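Local coordinates for D-xylonate dehydratase (Caulobacter crescentus, PDB 5OYN), which catalyses the dehydration of D-xylonate to 2-dehydro-3-deoxy-D-arabinonate in D-xylose degradation, and of D-gluconate with similar efficiency, using a [2Fe-2S] cluster and magnesium, at residues I318-M321 / K326-G329. Numbering follows the deposited sequence.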
ATOM      1  N   ILE A 318      35.870  -4.948 -20.441  1.00 59.55           N
ATOM      2  CA  ILE A 318      35.788  -3.499 -20.596  1.00 62.88           C
ATOM      3  C   ILE A 318      35.026  -2.782 -19.488  1.00 56.65           C
ATOM      4  O   ILE A 318      35.107  -1.548 -19.424  1.00 58.80           O
ATOM      5  CB  ILE A 318      35.217  -3.096 -21.970  1.00 62.08           C
ATOM      6  CG1 ILE A 318      33.943  -3.865 -22.287  1.00 59.92           C
ATOM      7  CG2 ILE A 318      36.269  -3.297 -23.052  1.00 59.32           C
ATOM      8  CD1 ILE A 318      33.213  -3.284 -23.483  1.00 63.80           C
ATOM      9  N   VAL A 319      34.319  -3.467 -18.587  1.00 53.16           N
ATOM     10  CA  VAL A 319      33.614  -2.771 -17.511  1.00 57.84           C
ATOM     11  C   VAL A 319      34.419  -2.895 -16.226  1.00 52.53           C
ATOM     12  O   VAL A 319      34.824  -3.994 -15.831  1.00 54.22           O
ATOM     13  CB  VAL A 319      32.165  -3.272 -17.330  1.00 59.69           C
ATOM     14  CG1 VAL A 319      31.488  -3.445 -18.675  1.00 55.73           C
ATOM     15  CG2 VAL A 319      32.089  -4.543 -16.499  1.00 64.52           C
ATOM     16  N   ASN A 320      34.656  -1.754 -15.579  1.00 52.54           N
ATOM     17  CA  ASN A 320      35.578  -1.662 -14.450  1.00 50.84           C
ATOM     18  C   ASN A 320      34.809  -1.826 -13.137  1.00 50.42           C
ATOM     19  O   ASN A 320      34.726  -0.930 -12.306  1.00 45.23           O
ATOM     20  CB  ASN A 320      36.333  -0.344 -14.499  1.00 50.30           C
ATOM     21  CG  ASN A 320      37.516  -0.331 -13.562  1.00 55.07           C
ATOM     22  OD1 ASN A 320      37.844  -1.358 -12.954  1.00 55.14           O
ATOM     23  ND2 ASN A 320      38.152   0.832 -13.418  1.00 48.25           N
ATOM     24  N   MET A 321      34.290  -3.034 -12.946  1.00 50.19           N
ATOM     25  CA  MET A 321      33.342  -3.341 -11.891  1.00 48.77           C
ATOM     26  C   MET A 321      33.778  -4.582 -11.117  1.00 54.10           C
ATOM     27  O   MET A 321      34.116  -5.607 -11.720  1.00 55.70           O
ATOM     28  CB  MET A 321      31.955  -3.566 -12.502  1.00 52.60           C
ATOM     29  CG  MET A 321      30.802  -3.045 -11.687  1.00 49.79           C
ATOM     30  SD  MET A 321      29.257  -3.216 -12.589  1.00 54.54           S
ATOM     31  CE  MET A 321      28.234  -3.977 -11.314  1.00 47.38           C
ATOM     32  N   LYS A 326      36.901  -2.483 -10.228  1.00 51.10           N
ATOM     33  CA  LYS A 326      36.960  -1.507  -9.143  1.00 52.09           C
ATOM     34  C   LYS A 326      35.609  -0.984  -8.663  1.00 53.14           C
ATOM     35  O   LYS A 326      35.357  -0.968  -7.455  1.00 55.78           O
ATOM     36  CB  LYS A 326      37.833  -0.339  -9.603  1.00 49.91           C
ATOM     37  CG  LYS A 326      37.947   0.790  -8.629  1.00 54.49           C
ATOM     38  CD  LYS A 326      38.740   1.922  -9.257  1.00 56.11           C
ATOM     39  CE  LYS A 326      39.243   2.897  -8.212  1.00 49.07           C
ATOM     40  NZ  LYS A 326      38.716   4.241  -8.525  1.00 59.61           N
ATOM     41  N   TYR A 327      34.730  -0.533  -9.556  1.00 49.69           N
ATOM     42  CA  TYR A 327      33.533   0.195  -9.147  1.00 49.12           C
ATOM     43  C   TYR A 327      32.328  -0.734  -8.979  1.00 48.02           C
ATOM     44  O   TYR A 327      32.442  -1.959  -9.006  1.00 56.95           O
ATOM     45  CB  TYR A 327      33.240   1.317 -10.139  1.00 43.45           C
ATOM     46  CG  TYR A 327      34.381   2.300 -10.240  1.00 55.35           C
ATOM     47  CD1 TYR A 327      34.607   3.243  -9.245  1.00 50.09           C
ATOM     48  CD2 TYR A 327      35.259   2.267 -11.323  1.00 54.97           C
ATOM     49  CE1 TYR A 327      35.669   4.144  -9.334  1.00 52.98           C
ATOM     50  CE2 TYR A 327      36.321   3.165 -11.421  1.00 52.71           C
ATOM     51  CZ  TYR A 327      36.519   4.096 -10.426  1.00 57.09           C
ATOM     52  OH  TYR A 327      37.571   4.979 -10.524  1.00 68.97           O
ATOM     53  N   LEU A 328      31.153  -0.145  -8.771  1.00 53.97           N
ATOM     54  CA  LEU A 328      29.937  -0.897  -8.504  1.00 46.79           C
ATOM     55  C   LEU A 328      28.822  -0.421  -9.428  1.00 46.01           C
ATOM     56  O   LEU A 328      29.064   0.392 -10.326  1.00 44.95           O
ATOM     57  CB  LEU A 328      29.539  -0.751  -7.040  1.00 47.98           C
ATOM     58  CG  LEU A 328      30.562  -1.178  -5.980  1.00 51.83           C
ATOM     59  CD1 LEU A 328      29.972  -1.030  -4.591  1.00 55.22           C
ATOM     60  CD2 LEU A 328      31.002  -2.594  -6.178  1.00 48.30           C
ATOM     61  N   GLY A 329      27.598  -0.909  -9.199  1.00 46.57           N
ATOM     62  CA  GLY A 329      26.513  -0.702 -10.155  1.00 49.65           C
ATOM     63  C   GLY A 329      26.190   0.754 -10.454  1.00 47.06           C
ATOM     64  O   GLY A 329      25.784   1.086 -11.572  1.00 46.32           O
TER
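Asn320 brings its side-chain amide up to the Tyr327 ring, with ND2 3.6 Å from Tyr327 CE2. The amide and ring planes stand 82° apart. The two segments belong to one loop between helix 306-312 and helix 329-335, and a single beta bridge pairs Met321 with Tyr327 where the loop folds back on itself. Asn320 is the centre of an inverse gamma turn, closed by a weak bond from Met321 N to Val319 O. The Asn320 carbonyl makes the main bond of the contact: Tyr327 N donates to Asn320 O at 2.8 Å, nearly straight at 165°. The same oxygen sits at the edge of the Tyr327 ring, near its plane. Lys326 N reaches both Asn320 O and Asn320 OD1, but both bonds are weak. With CG anti to the backbone N (chi1 -166°), Asn320 brings OD1 to 3.1 Å from Lys326 N. ND2 is held separately by the carbonyl of Glu376, which would help fix the amide's rotation. The Lys326 chain runs over one face of the Tyr327 ring, its CD offset toward the rim, and Arg331 adds a cation-pi contact to the ring. Met321 extends its side chain along residues 327-329, toward the start of helix 329-335, where Leu328 is the N-cap residue. The Met321 side chain is about 8 Å from that of Cys210, a ligand of the [2Fe-2S] cluster, and also packs on Met213 and Phe332. Met321 CG lies 3.3 Å from Tyr327 O, and the chain, bent at chi3, ends with CE 3.8 Å from Gly329 N.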